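PDB 2W4S: ankyrin-repeat protein from Cryptosporidium parvum, which probably binds RNA through the all-helical domain seen here, related to that of PHAX, a transport factor for small nuclear and small nucleolar RNAs. Local coordinates for residues S8-T13 against R28-I33; G52-A57 against G66-Y71; E43-V48 against C70-Q75. All coordinates share one frame; numbering follows the deposited sequence.

Contact 1: S8-T13 against R28-I33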
ATOM      1  N   SER C   8      -1.882  12.521   3.017  1.00 40.96           N
ATOM      2  CA  SER C   8      -2.407  12.520   1.649  1.00 39.41           C
ATOM      3  C   SER C   8      -1.955  11.254   0.923  1.00 37.86           C
ATOM      4  O   SER C   8      -2.724  10.622   0.191  1.00 38.04           O
ATOM      5  CB  SER C   8      -1.894  13.727   0.850  1.00 39.45           C
ATOM      6  OG  SER C   8      -2.195  14.937   1.501  1.00 40.28           O
ATOM      7  N   ILE C   9      -0.699  10.900   1.143  1.00 35.49           N
ATOM      8  CA  ILE C   9      -0.071   9.784   0.473  1.00 33.30           C
ATOM      9  C   ILE C   9      -0.608   8.466   0.992  1.00 32.23           C
ATOM     10  O   ILE C   9      -0.950   7.576   0.208  1.00 32.35           O
ATOM     11  CB  ILE C   9       1.455   9.904   0.585  1.00 33.25           C
ATOM     12  CG1 ILE C   9       1.903  11.142  -0.201  1.00 31.96           C
ATOM     13  CG2 ILE C   9       2.135   8.672   0.046  1.00 32.48           C
ATOM     14  CD1 ILE C   9       3.082  11.831   0.364  1.00 30.40           C
ATOM     15  N   VAL C  10      -0.716   8.344   2.309  1.00 30.78           N
ATOM     16  CA  VAL C  10      -1.303   7.147   2.894  1.00 29.31           C
ATOM     17  C   VAL C  10      -2.747   7.010   2.389  1.00 28.72           C
ATOM     18  O   VAL C  10      -3.150   5.939   1.928  1.00 28.29           O
ATOM     19  CB  VAL C  10      -1.176   7.165   4.430  1.00 29.26           C
ATOM     20  CG1 VAL C  10      -1.859   5.968   5.065  1.00 27.35           C
ATOM     21  CG2 VAL C  10       0.299   7.173   4.810  1.00 29.24           C
ATOM     22  N   LEU C  11      -3.477   8.123   2.418  1.00 27.89           N
ATOM     23  CA  LEU C  11      -4.833   8.212   1.906  1.00 28.07           C
ATOM     24  C   LEU C  11      -5.001   7.611   0.539  1.00 28.09           C
ATOM     25  O   LEU C  11      -5.822   6.693   0.377  1.00 28.63           O
ATOM     26  CB  LEU C  11      -5.309   9.672   1.870  1.00 28.26           C
ATOM     27  CG  LEU C  11      -6.710   9.982   1.326  1.00 28.70           C
ATOM     28  CD1 LEU C  11      -7.757   9.169   2.039  1.00 29.24           C
ATOM     29  CD2 LEU C  11      -6.999  11.458   1.487  1.00 29.25           C
ATOM     30  N   ASN C  12      -4.240   8.137  -0.430  1.00 27.51           N
ATOM     31  CA  ASN C  12      -4.266   7.671  -1.815  1.00 27.49           C
ATOM     32  C   ASN C  12      -3.775   6.251  -1.982  1.00 27.99           C
ATOM     33  O   ASN C  12      -4.374   5.487  -2.726  1.00 29.15           O
ATOM     34  CB  ASN C  12      -3.465   8.596  -2.750  1.00 26.58           C
ATOM     35  CG  ASN C  12      -4.066   9.972  -2.855  1.00 25.32           C
ATOM     36  OD1 ASN C  12      -5.187  10.206  -2.410  1.00 26.38           O
ATOM     37  ND2 ASN C  12      -3.323  10.899  -3.424  1.00 22.54           N
ATOM     38  N   THR C  13      -2.679   5.893  -1.322  1.00 28.08           N
ATOM     39  CA  THR C  13      -2.236   4.510  -1.358  1.00 28.53           C
ATOM     40  C   THR C  13      -3.363   3.559  -0.940  1.00 28.90           C
ATOM     41  O   THR C  13      -3.646   2.587  -1.653  1.00 28.53           O
ATOM     42  CB  THR C  13      -1.043   4.301  -0.452  1.00 28.79           C
ATOM     43  OG1 THR C  13       0.061   5.048  -0.967  1.00 30.33           O
ATOM     44  CG2 THR C  13      -0.667   2.809  -0.353  1.00 27.67           C
ATOM     45  N   ARG C  28     -11.689   9.665   6.902  1.00 36.94           N
ATOM     46  CA  ARG C  28     -12.187   9.570   8.270  1.00 36.84           C
ATOM     47  C   ARG C  28     -11.443   8.512   9.101  1.00 36.73           C
ATOM     48  O   ARG C  28     -11.174   8.739  10.277  1.00 36.98           O
ATOM     49  CB  ARG C  28     -13.722   9.449   8.302  1.00 36.54           C
ATOM     50  CG  ARG C  28     -14.418  10.751   7.790  1.00 36.31           C
ATOM     51  CD  ARG C  28     -15.949  10.749   7.822  1.00 37.19           C
ATOM     52  NE  ARG C  28     -16.536   9.555   7.219  1.00 41.02           N
ATOM     53  CZ  ARG C  28     -17.027   9.464   5.980  1.00 42.51           C
ATOM     54  NH1 ARG C  28     -17.021  10.503   5.159  1.00 42.93           N
ATOM     55  NH2 ARG C  28     -17.521   8.306   5.547  1.00 44.07           N
ATOM     56  N   VAL C  29     -11.048   7.395   8.498  1.00 36.63           N
ATOM     57  CA  VAL C  29     -10.231   6.406   9.231  1.00 36.29           C
ATOM     58  C   VAL C  29      -8.871   6.974   9.643  1.00 36.28           C
ATOM     59  O   VAL C  29      -8.458   6.834  10.800  1.00 36.42           O
ATOM     60  CB  VAL C  29     -10.015   5.117   8.425  1.00 36.41           C
ATOM     61  CG1 VAL C  29      -9.099   4.146   9.187  1.00 36.17           C
ATOM     62  CG2 VAL C  29     -11.348   4.455   8.097  1.00 35.38           C
ATOM     63  N   ILE C  30      -8.186   7.611   8.695  1.00 36.63           N
ATOM     64  CA  ILE C  30      -6.893   8.273   8.946  1.00 36.60           C
ATOM     65  C   ILE C  30      -7.005   9.358  10.021  1.00 37.05           C
ATOM     66  O   ILE C  30      -6.169   9.413  10.933  1.00 36.83           O
ATOM     67  CB  ILE C  30      -6.284   8.834   7.650  1.00 36.66           C
ATOM     68  CG1 ILE C  30      -5.763   7.678   6.783  1.00 36.08           C
ATOM     69  CG2 ILE C  30      -5.171   9.832   7.943  1.00 36.04           C
ATOM     70  CD1 ILE C  30      -5.538   8.041   5.336  1.00 35.91           C
ATOM     71  N   LYS C  31      -8.046  10.192   9.922  1.00 37.13           N
ATOM     72  CA  LYS C  31      -8.307  11.237  10.912  1.00 37.70           C
ATOM     73  C   LYS C  31      -8.498  10.643  12.305  1.00 37.09           C
ATOM     74  O   LYS C  31      -8.059  11.230  13.302  1.00 37.59           O
ATOM     75  CB  LYS C  31      -9.531  12.081  10.529  1.00 37.77           C
ATOM     76  CG  LYS C  31      -9.217  13.255   9.600  1.00 39.68           C
ATOM     77  CD  LYS C  31     -10.488  13.957   9.071  1.00 39.68           C
ATOM     78  CE  LYS C  31     -10.241  14.523   7.642  1.00 42.23           C
ATOM     79  NZ  LYS C  31     -11.510  14.692   6.849  1.00 43.12           N
ATOM     80  N   THR C  32      -9.130   9.475  12.371  1.00 36.15           N
ATOM     81  CA  THR C  32      -9.386   8.798  13.642  1.00 35.15           C
ATOM     82  C   THR C  32      -8.223   7.959  14.223  1.00 35.22           C
ATOM     83  O   THR C  32      -7.851   8.146  15.397  1.00 34.31           O
ATOM     84  CB  THR C  32     -10.629   7.929  13.538  1.00 35.00           C
ATOM     85  OG1 THR C  32     -11.717   8.731  13.062  1.00 35.54           O
ATOM     86  CG2 THR C  32     -10.980   7.337  14.900  1.00 34.39           C
ATOM     87  N   ILE C  33      -7.668   7.015  13.449  1.00 34.93           N
ATOM     88  CA  ILE C  33      -6.572   6.180  13.998  1.00 34.52           C
ATOM     89  C   ILE C  33      -5.139   6.596  13.607  1.00 34.36           C
ATOM     90  O   ILE C  33      -4.190   5.995  14.106  1.00 34.37           O
ATOM     91  CB  ILE C  33      -6.794   4.666  13.754  1.00 34.83           C
ATOM     92  CG1 ILE C  33      -6.699   4.318  12.251  1.00 35.18           C
ATOM     93  CG2 ILE C  33      -8.141   4.219  14.349  1.00 35.33           C
ATOM     94  CD1 ILE C  33      -7.179   2.912  11.904  1.00 34.17           C
TER
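I30 meets the helical turn of V10 and L11 through one atom, its CD1 methyl. That methyl lies against the backbone of L11 more closely than against its branches, with I30 CD1 3.5 Å from L11 CA and 3.6 Å from L11 N. The stem of the leucine is next, L11 CB to I30 CD1 at 3.8 Å, and the leucine's own CD1 follows at 4.1 Å from I30 CD1. The two side chains cross at about a right angle, so the end of the isoleucine presses on the root of the leucine instead of running beside it. The torsions of I30 direct this: CG1 is anti to the carbonyl carbon (chi1 -73°) and CD1 continues outward in a nearly extended chain. V10 supplies the other flank, V10 CG1 standing 4.2 Å from I30 CD1. No hydrogen bond crosses between 8-13 and 28-33; the contact is apolar and small, with the two CA atoms of L11 and I30 7.3 Å apart. Behind this first shell, each helix has a threonine turned back on its own backbone. T13 OG1 donates to I9 O at 3.0 Å from above the carbonyl plane, while T13 N reaches the same oxygen from the opposite face. T32 OG1 and T32 N share R28 O in the same two-sided way. E24, one turn before R28 and two before K31, forms salt bridges with both, and R28 also bonds to I90 O. Helix 6-18 packs on helix 24-50, where V10 also meets S35, and borders the second subunit, whose L39 packs on V10 and whose E43 packs on N12 and T13; helix 84-91 covers R28 and T32, and helix 65-78 touches V29 and I33.

Contact 2: G52-A57 against G66-Y71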
ATOM      1  N   GLY C  52      -5.874 -16.148   0.615  1.00 36.93           N
ATOM      2  CA  GLY C  52      -7.091 -16.646  -0.017  1.00 36.78           C
ATOM      3  C   GLY C  52      -8.393 -15.978   0.423  1.00 36.64           C
ATOM      4  O   GLY C  52      -9.446 -16.517   0.198  1.00 37.37           O
ATOM      5  N   GLY C  53      -8.326 -14.812   1.045  1.00 36.15           N
ATOM      6  CA  GLY C  53      -9.514 -13.998   1.277  1.00 36.15           C
ATOM      7  C   GLY C  53     -10.432 -14.431   2.404  1.00 36.47           C
ATOM      8  O   GLY C  53     -10.062 -15.264   3.238  1.00 36.15           O
ATOM      9  N   LEU C  54     -11.627 -13.834   2.434  1.00 36.53           N
ATOM     10  CA  LEU C  54     -12.728 -14.270   3.310  1.00 36.75           C
ATOM     11  C   LEU C  54     -13.978 -14.382   2.449  1.00 36.85           C
ATOM     12  O   LEU C  54     -14.061 -13.762   1.382  1.00 36.92           O
ATOM     13  CB  LEU C  54     -12.993 -13.270   4.453  1.00 36.96           C
ATOM     14  CG  LEU C  54     -11.851 -12.962   5.440  1.00 37.49           C
ATOM     15  CD1 LEU C  54     -12.109 -11.681   6.235  1.00 37.06           C
ATOM     16  CD2 LEU C  54     -11.574 -14.133   6.384  1.00 37.65           C
ATOM     17  N   LEU C  55     -14.932 -15.187   2.906  1.00 36.31           N
ATOM     18  CA  LEU C  55     -16.205 -15.311   2.253  1.00 35.91           C
ATOM     19  C   LEU C  55     -17.139 -14.221   2.755  1.00 36.57           C
ATOM     20  O   LEU C  55     -17.039 -13.757   3.896  1.00 36.30           O
ATOM     21  CB  LEU C  55     -16.818 -16.693   2.530  1.00 35.87           C
ATOM     22  CG  LEU C  55     -16.568 -17.889   1.582  1.00 35.52           C
ATOM     23  CD1 LEU C  55     -15.365 -17.702   0.653  1.00 33.83           C
ATOM     24  CD2 LEU C  55     -16.477 -19.208   2.358  1.00 34.74           C
ATOM     25  N   THR C  56     -18.049 -13.802   1.883  1.00 36.90           N
ATOM     26  CA  THR C  56     -19.211 -13.035   2.305  1.00 36.87           C
ATOM     27  C   THR C  56     -20.044 -13.910   3.253  1.00 37.21           C
ATOM     28  O   THR C  56     -19.834 -15.125   3.332  1.00 37.26           O
ATOM     29  CB  THR C  56     -20.055 -12.634   1.087  1.00 36.42           C
ATOM     30  OG1 THR C  56     -20.395 -13.799   0.335  1.00 34.85           O
ATOM     31  CG2 THR C  56     -19.274 -11.699   0.201  1.00 36.47           C
ATOM     32  N   ALA C  57     -21.000 -13.295   3.948  1.00 37.48           N
ATOM     33  CA  ALA C  57     -21.841 -14.000   4.913  1.00 37.85           C
ATOM     34  C   ALA C  57     -22.695 -15.076   4.257  1.00 38.47           C
ATOM     35  O   ALA C  57     -23.066 -16.054   4.904  1.00 38.57           O
ATOM     36  CB  ALA C  57     -22.728 -13.008   5.669  1.00 37.71           C
ATOM     37  N   GLY C  66     -11.952  -4.280  -0.139  1.00 34.35           N
ATOM     38  CA  GLY C  66     -12.693  -3.249   0.588  1.00 34.33           C
ATOM     39  C   GLY C  66     -13.503  -3.833   1.755  1.00 34.26           C
ATOM     40  O   GLY C  66     -13.491  -3.293   2.867  1.00 34.23           O
ATOM     41  N   GLY C  67     -14.192  -4.943   1.507  1.00 33.44           N
ATOM     42  CA  GLY C  67     -14.971  -5.586   2.548  1.00 33.12           C
ATOM     43  C   GLY C  67     -14.117  -6.142   3.672  1.00 33.29           C
ATOM     44  O   GLY C  67     -14.518  -6.081   4.848  1.00 33.21           O
ATOM     45  N   VAL C  68     -12.938  -6.675   3.318  1.00 32.86           N
ATOM     46  CA  VAL C  68     -12.008  -7.222   4.310  1.00 32.28           C
ATOM     47  C   VAL C  68     -11.568  -6.113   5.275  1.00 33.02           C
ATOM     48  O   VAL C  68     -11.637  -6.272   6.497  1.00 33.34           O
ATOM     49  CB  VAL C  68     -10.774  -7.915   3.659  1.00 32.10           C
ATOM     50  CG1 VAL C  68      -9.703  -8.227   4.717  1.00 30.65           C
ATOM     51  CG2 VAL C  68     -11.179  -9.217   2.928  1.00 30.09           C
ATOM     52  N   PHE C  69     -11.146  -4.986   4.708  1.00 33.85           N
ATOM     53  CA  PHE C  69     -10.705  -3.800   5.451  1.00 33.86           C
ATOM     54  C   PHE C  69     -11.804  -3.308   6.406  1.00 34.36           C
ATOM     55  O   PHE C  69     -11.517  -2.912   7.538  1.00 34.93           O
ATOM     56  CB  PHE C  69     -10.299  -2.728   4.423  1.00 33.86           C
ATOM     57  CG  PHE C  69      -9.713  -1.469   5.011  1.00 33.19           C
ATOM     58  CD1 PHE C  69      -8.335  -1.353   5.208  1.00 31.45           C
ATOM     59  CD2 PHE C  69     -10.532  -0.378   5.322  1.00 31.39           C
ATOM     60  CE1 PHE C  69      -7.786  -0.177   5.721  1.00 31.59           C
ATOM     61  CE2 PHE C  69      -9.992   0.806   5.852  1.00 31.18           C
ATOM     62  CZ  PHE C  69      -8.611   0.909   6.043  1.00 31.80           C
ATOM     63  N   CYS C  70     -13.062  -3.370   5.981  1.00 34.25           N
ATOM     64  CA  CYS C  70     -14.175  -2.978   6.858  1.00 34.92           C
ATOM     65  C   CYS C  70     -14.429  -3.950   8.011  1.00 34.26           C
ATOM     66  O   CYS C  70     -14.760  -3.540   9.115  1.00 33.87           O
ATOM     67  CB  CYS C  70     -15.471  -2.760   6.068  1.00 34.86           C
ATOM     68  SG  CYS C  70     -15.341  -1.374   4.938  1.00 39.16           S
ATOM     69  N   TYR C  71     -14.305  -5.238   7.733  1.00 33.41           N
ATOM     70  CA  TYR C  71     -14.359  -6.270   8.767  1.00 32.69           C
ATOM     71  C   TYR C  71     -13.208  -6.091   9.775  1.00 32.41           C
ATOM     72  O   TYR C  71     -13.391  -6.238  10.958  1.00 32.97           O
ATOM     73  CB  TYR C  71     -14.288  -7.659   8.090  1.00 32.52           C
ATOM     74  CG  TYR C  71     -13.749  -8.737   8.979  1.00 31.22           C
ATOM     75  CD1 TYR C  71     -14.555  -9.315   9.938  1.00 30.29           C
ATOM     76  CD2 TYR C  71     -12.432  -9.152   8.884  1.00 29.70           C
ATOM     77  CE1 TYR C  71     -14.077 -10.280  10.797  1.00 30.66           C
ATOM     78  CE2 TYR C  71     -11.946 -10.129   9.724  1.00 31.64           C
ATOM     79  CZ  TYR C  71     -12.784 -10.688  10.687  1.00 31.61           C
ATOM     80  OH  TYR C  71     -12.344 -11.661  11.554  1.00 31.99           O
TER
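L54 buries the most surface here, and it does so by setting one methyl, CD1, against two residues spaced about one turn apart on helix 65-78, V68 and Y71. The nearer partner is the Y71 ring: L54 CD1 lies 3.7 Å from Y71 CD2, and 3.8 Å separates L54 CD1 from Y71 CE2. The methyl approaches this side of the ring obliquely, while the leucine and tyrosine side chains cross at about a right angle. Y71 presents these carbons because its CG is anti to the backbone N (chi1 155°), which swings the ring toward the loop. V68 is the second support, with V68 CG2 4.2 Å from L54 CD1. It is the buried member of the trio, whereas Y71 is exposed, so the methyl sits where a buried and an exposed residue of the helix meet. The contact is wholly apolar, and L54 and V68 come to 7.2 Å between their CA atoms. Just before L54 the long helix 24-50 ends: G52, with positive phi (92°), is the C-prime residue of a Schellman motif in which G53 N returns to V48 O and G52 N to E49 O. G53 also has positive phi, and the chain then extends through L54 and L55. Backbone hydrogen bonds tie L54 to K63, near the other end of the same loop, and T56 OG1 bonds to D58 OD2 and R61 O within it. The loop thus folds back over the outer flank of helix 65-78, L54 reaching V48 and V68 reaching E49 near the end of helix 24-50, while F69 points into the interior against I26 and L41 of that same long helix.

Contact 3: E43-V48 against C70-Q75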
ATOM      1  N   GLU C  43      -2.347  -3.220   5.090  1.00 33.15           N
ATOM      2  CA  GLU C  43      -1.445  -4.358   5.040  1.00 34.12           C
ATOM      3  C   GLU C  43      -2.095  -5.654   5.483  1.00 34.19           C
ATOM      4  O   GLU C  43      -1.934  -6.693   4.805  1.00 34.41           O
ATOM      5  CB  GLU C  43      -0.216  -4.125   5.900  1.00 34.63           C
ATOM      6  CG  GLU C  43       0.701  -5.307   5.811  1.00 38.72           C
ATOM      7  CD  GLU C  43       1.767  -5.322   6.866  1.00 45.36           C
ATOM      8  OE1 GLU C  43       1.631  -4.612   7.901  1.00 47.58           O
ATOM      9  OE2 GLU C  43       2.755  -6.065   6.642  1.00 47.32           O
ATOM     10  N   ASN C  44      -2.808  -5.600   6.616  1.00 34.13           N
ATOM     11  CA  ASN C  44      -3.468  -6.774   7.179  1.00 34.06           C
ATOM     12  C   ASN C  44      -4.536  -7.305   6.267  1.00 33.59           C
ATOM     13  O   ASN C  44      -4.673  -8.511   6.136  1.00 34.01           O
ATOM     14  CB  ASN C  44      -4.034  -6.485   8.565  1.00 35.12           C
ATOM     15  CG  ASN C  44      -2.947  -6.394   9.627  1.00 37.57           C
ATOM     16  OD1 ASN C  44      -1.937  -7.100   9.558  1.00 42.79           O
ATOM     17  ND2 ASN C  44      -3.125  -5.494  10.598  1.00 39.30           N
ATOM     18  N   ALA C  45      -5.273  -6.396   5.626  1.00 33.31           N
ATOM     19  CA  ALA C  45      -6.281  -6.734   4.607  1.00 33.24           C
ATOM     20  C   ALA C  45      -5.618  -7.426   3.444  1.00 33.23           C
ATOM     21  O   ALA C  45      -6.165  -8.390   2.900  1.00 33.22           O
ATOM     22  CB  ALA C  45      -7.010  -5.492   4.113  1.00 32.56           C
ATOM     23  N   MET C  46      -4.438  -6.926   3.058  1.00 33.89           N
ATOM     24  CA  MET C  46      -3.634  -7.562   1.993  1.00 33.77           C
ATOM     25  C   MET C  46      -3.164  -8.952   2.383  1.00 33.83           C
ATOM     26  O   MET C  46      -3.198  -9.843   1.551  1.00 33.95           O
ATOM     27  CB  MET C  46      -2.459  -6.685   1.561  1.00 33.50           C
ATOM     28  CG  MET C  46      -2.825  -5.595   0.540  1.00 34.02           C
ATOM     29  SD  MET C  46      -1.433  -4.650  -0.166  1.00 33.69           S
ATOM     30  CE  MET C  46      -0.672  -3.944   1.322  1.00 32.84           C
ATOM     31  N   LYS C  47      -2.761  -9.149   3.646  1.00 34.62           N
ATOM     32  CA  LYS C  47      -2.292 -10.486   4.122  1.00 35.36           C
ATOM     33  C   LYS C  47      -3.392 -11.517   4.063  1.00 35.64           C
ATOM     34  O   LYS C  47      -3.176 -12.657   3.595  1.00 36.44           O
ATOM     35  CB  LYS C  47      -1.745 -10.441   5.543  1.00 35.44           C
ATOM     36  CG  LYS C  47      -0.449  -9.709   5.642  1.00 35.90           C
ATOM     37  CD  LYS C  47       0.185  -9.847   6.990  1.00 39.54           C
ATOM     38  CE  LYS C  47       1.503  -9.075   6.959  1.00 41.80           C
ATOM     39  NZ  LYS C  47       2.395  -9.418   8.092  1.00 43.00           N
ATOM     40  N   VAL C  48      -4.571 -11.092   4.508  1.00 35.34           N
ATOM     41  CA  VAL C  48      -5.794 -11.869   4.385  1.00 35.41           C
ATOM     42  C   VAL C  48      -6.091 -12.202   2.925  1.00 35.63           C
ATOM     43  O   VAL C  48      -6.445 -13.343   2.611  1.00 36.02           O
ATOM     44  CB  VAL C  48      -7.035 -11.142   5.034  1.00 35.37           C
ATOM     45  CG1 VAL C  48      -8.294 -11.930   4.772  1.00 34.39           C
ATOM     46  CG2 VAL C  48      -6.851 -10.974   6.523  1.00 34.78           C
ATOM     47  N   CYS C  70     -13.062  -3.370   5.981  1.00 34.25           N
ATOM     48  CA  CYS C  70     -14.175  -2.978   6.858  1.00 34.92           C
ATOM     49  C   CYS C  70     -14.429  -3.950   8.011  1.00 34.26           C
ATOM     50  O   CYS C  70     -14.760  -3.540   9.115  1.00 33.87           O
ATOM     51  CB  CYS C  70     -15.471  -2.760   6.068  1.00 34.86           C
ATOM     52  SG  CYS C  70     -15.341  -1.374   4.938  1.00 39.16           S
ATOM     53  N   TYR C  71     -14.305  -5.238   7.733  1.00 33.41           N
ATOM     54  CA  TYR C  71     -14.359  -6.270   8.767  1.00 32.69           C
ATOM     55  C   TYR C  71     -13.208  -6.091   9.775  1.00 32.41           C
ATOM     56  O   TYR C  71     -13.391  -6.238  10.958  1.00 32.97           O
ATOM     57  CB  TYR C  71     -14.288  -7.659   8.090  1.00 32.52           C
ATOM     58  CG  TYR C  71     -13.749  -8.737   8.979  1.00 31.22           C
ATOM     59  CD1 TYR C  71     -14.555  -9.315   9.938  1.00 30.29           C
ATOM     60  CD2 TYR C  71     -12.432  -9.152   8.884  1.00 29.70           C
ATOM     61  CE1 TYR C  71     -14.077 -10.280  10.797  1.00 30.66           C
ATOM     62  CE2 TYR C  71     -11.946 -10.129   9.724  1.00 31.64           C
ATOM     63  CZ  TYR C  71     -12.784 -10.688  10.687  1.00 31.61           C
ATOM     64  OH  TYR C  71     -12.344 -11.661  11.554  1.00 31.99           O
ATOM     65  N   LEU C  72     -12.014  -5.778   9.288  1.00 32.42           N
ATOM     66  CA  LEU C  72     -10.848  -5.554  10.145  1.00 31.82           C
ATOM     67  C   LEU C  72     -10.967  -4.305  11.021  1.00 31.46           C
ATOM     68  O   LEU C  72     -10.491  -4.272  12.145  1.00 30.92           O
ATOM     69  CB  LEU C  72      -9.631  -5.429   9.263  1.00 31.87           C
ATOM     70  CG  LEU C  72      -8.599  -6.548   9.262  1.00 32.22           C
ATOM     71  CD1 LEU C  72      -9.141  -7.846   9.840  1.00 30.47           C
ATOM     72  CD2 LEU C  72      -7.962  -6.714   7.863  1.00 27.50           C
ATOM     73  N   LEU C  73     -11.599  -3.284  10.466  1.00 31.78           N
ATOM     74  CA  LEU C  73     -11.794  -2.009  11.106  1.00 32.27           C
ATOM     75  C   LEU C  73     -12.805  -2.228  12.212  1.00 32.47           C
ATOM     76  O   LEU C  73     -12.642  -1.740  13.330  1.00 32.13           O
ATOM     77  CB  LEU C  73     -12.321  -1.041  10.053  1.00 31.98           C
ATOM     78  CG  LEU C  73     -12.535   0.432  10.375  1.00 33.80           C
ATOM     79  CD1 LEU C  73     -11.248   1.116  10.905  1.00 34.85           C
ATOM     80  CD2 LEU C  73     -13.050   1.158   9.123  1.00 33.29           C
ATOM     81  N   LYS C  74     -13.818  -3.029  11.893  1.00 32.57           N
ATOM     82  CA  LYS C  74     -14.842  -3.382  12.835  1.00 33.08           C
ATOM     83  C   LYS C  74     -14.260  -4.229  13.958  1.00 33.77           C
ATOM     84  O   LYS C  74     -14.759  -4.181  15.093  1.00 33.62           O
ATOM     85  CB  LYS C  74     -15.986  -4.121  12.146  1.00 32.83           C
ATOM     86  CG  LYS C  74     -17.100  -4.518  13.119  1.00 35.76           C
ATOM     87  CD  LYS C  74     -18.311  -5.103  12.401  1.00 40.12           C
ATOM     88  CE  LYS C  74     -19.499  -5.195  13.346  1.00 42.32           C
ATOM     89  NZ  LYS C  74     -20.417  -6.313  12.934  1.00 44.76           N
ATOM     90  N   GLN C  75     -13.204  -4.992  13.646  1.00 34.02           N
ATOM     91  CA  GLN C  75     -12.466  -5.719  14.667  1.00 34.69           C
ATOM     92  C   GLN C  75     -11.734  -4.771  15.611  1.00 34.43           C
ATOM     93  O   GLN C  75     -11.528  -5.104  16.787  1.00 34.86           O
ATOM     94  CB  GLN C  75     -11.507  -6.762  14.064  1.00 34.85           C
ATOM     95  CG  GLN C  75     -12.229  -8.029  13.609  1.00 37.08           C
ATOM     96  CD  GLN C  75     -13.213  -8.549  14.668  1.00 40.27           C
ATOM     97  OE1 GLN C  75     -14.434  -8.396  14.544  1.00 41.26           O
ATOM     98  NE2 GLN C  75     -12.676  -9.157  15.722  1.00 42.51           N
TER
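Two helical turns face each other with A45 and L72 as their nearest backbone points, 7.3 Å between the CA atoms. The gap is bridged mainly by L72, whose CD2 methyl rests on the peptide joining N44 to A45. L72 CD2 is 3.5 Å from A45 N, and the carbonyl carbon N44 C lies 3.8 Å from L72 CD2. Two CB atoms flank the methyl: N44 CB at 4.0 Å and A45 CB at 4.1 Å from L72 CD2. The shortness of A45, whose side chain ends at this CB, is consistent with so close an approach of the backbones. L72 has chi1 -109° and chi2 18°, both away from the staggered positions, and the exact placement of its methyls is therefore uncertain at this resolution. Of the N44 side chain, CB makes the contact. No hydrogen bond joins 43-48 to 70-75. On helix 65-78 the Y71 ring has the aliphatic part of Q75 over one face, Q75 CG standing 3.9 Å above the plane and offset toward the rim. On helix 24-50, E43 and K47 form a long salt bridge, OE2 to NZ at 3.7 Å, along the side turned to the dimer partner; the same E43 OE2 is hydrogen-bonded to T16 OG1 of the second subunit, and M46 packs on Y42 of that subunit. L73, one residue on from L72, is buried among F25, V29 and L41 of helix 24-50 and W87 and I90 of helix 84-91. The partly buried contact joins helix 24-50 to helix 65-78 beside this hydrophobic core of an all-helical domain, that of the PHAX RNA-binding family.

In the fold
From the N terminus, helix 6-18 leads through a connection of which 20-22 are not modelled to the start of helix 24-50, which crosses it, and contact 1 closes that connection. Contact 3 closes a longer excursion, from the second half of helix 24-50 to helix 65-78. Contact 2 closes the shorter loop within it, both ending on the same part of helix 65-78 and sharing C70 and Y71; V48 meets L54. Contacts 1 and 2 lie on opposite sides of the chain's centre, whereas contact 1 reaches contact 3 by V29 packing on L73. Helix 24-50 carries a segment of contacts 1 and 3, which both border the second subunit, and helix 65-78 one of contacts 2 and 3.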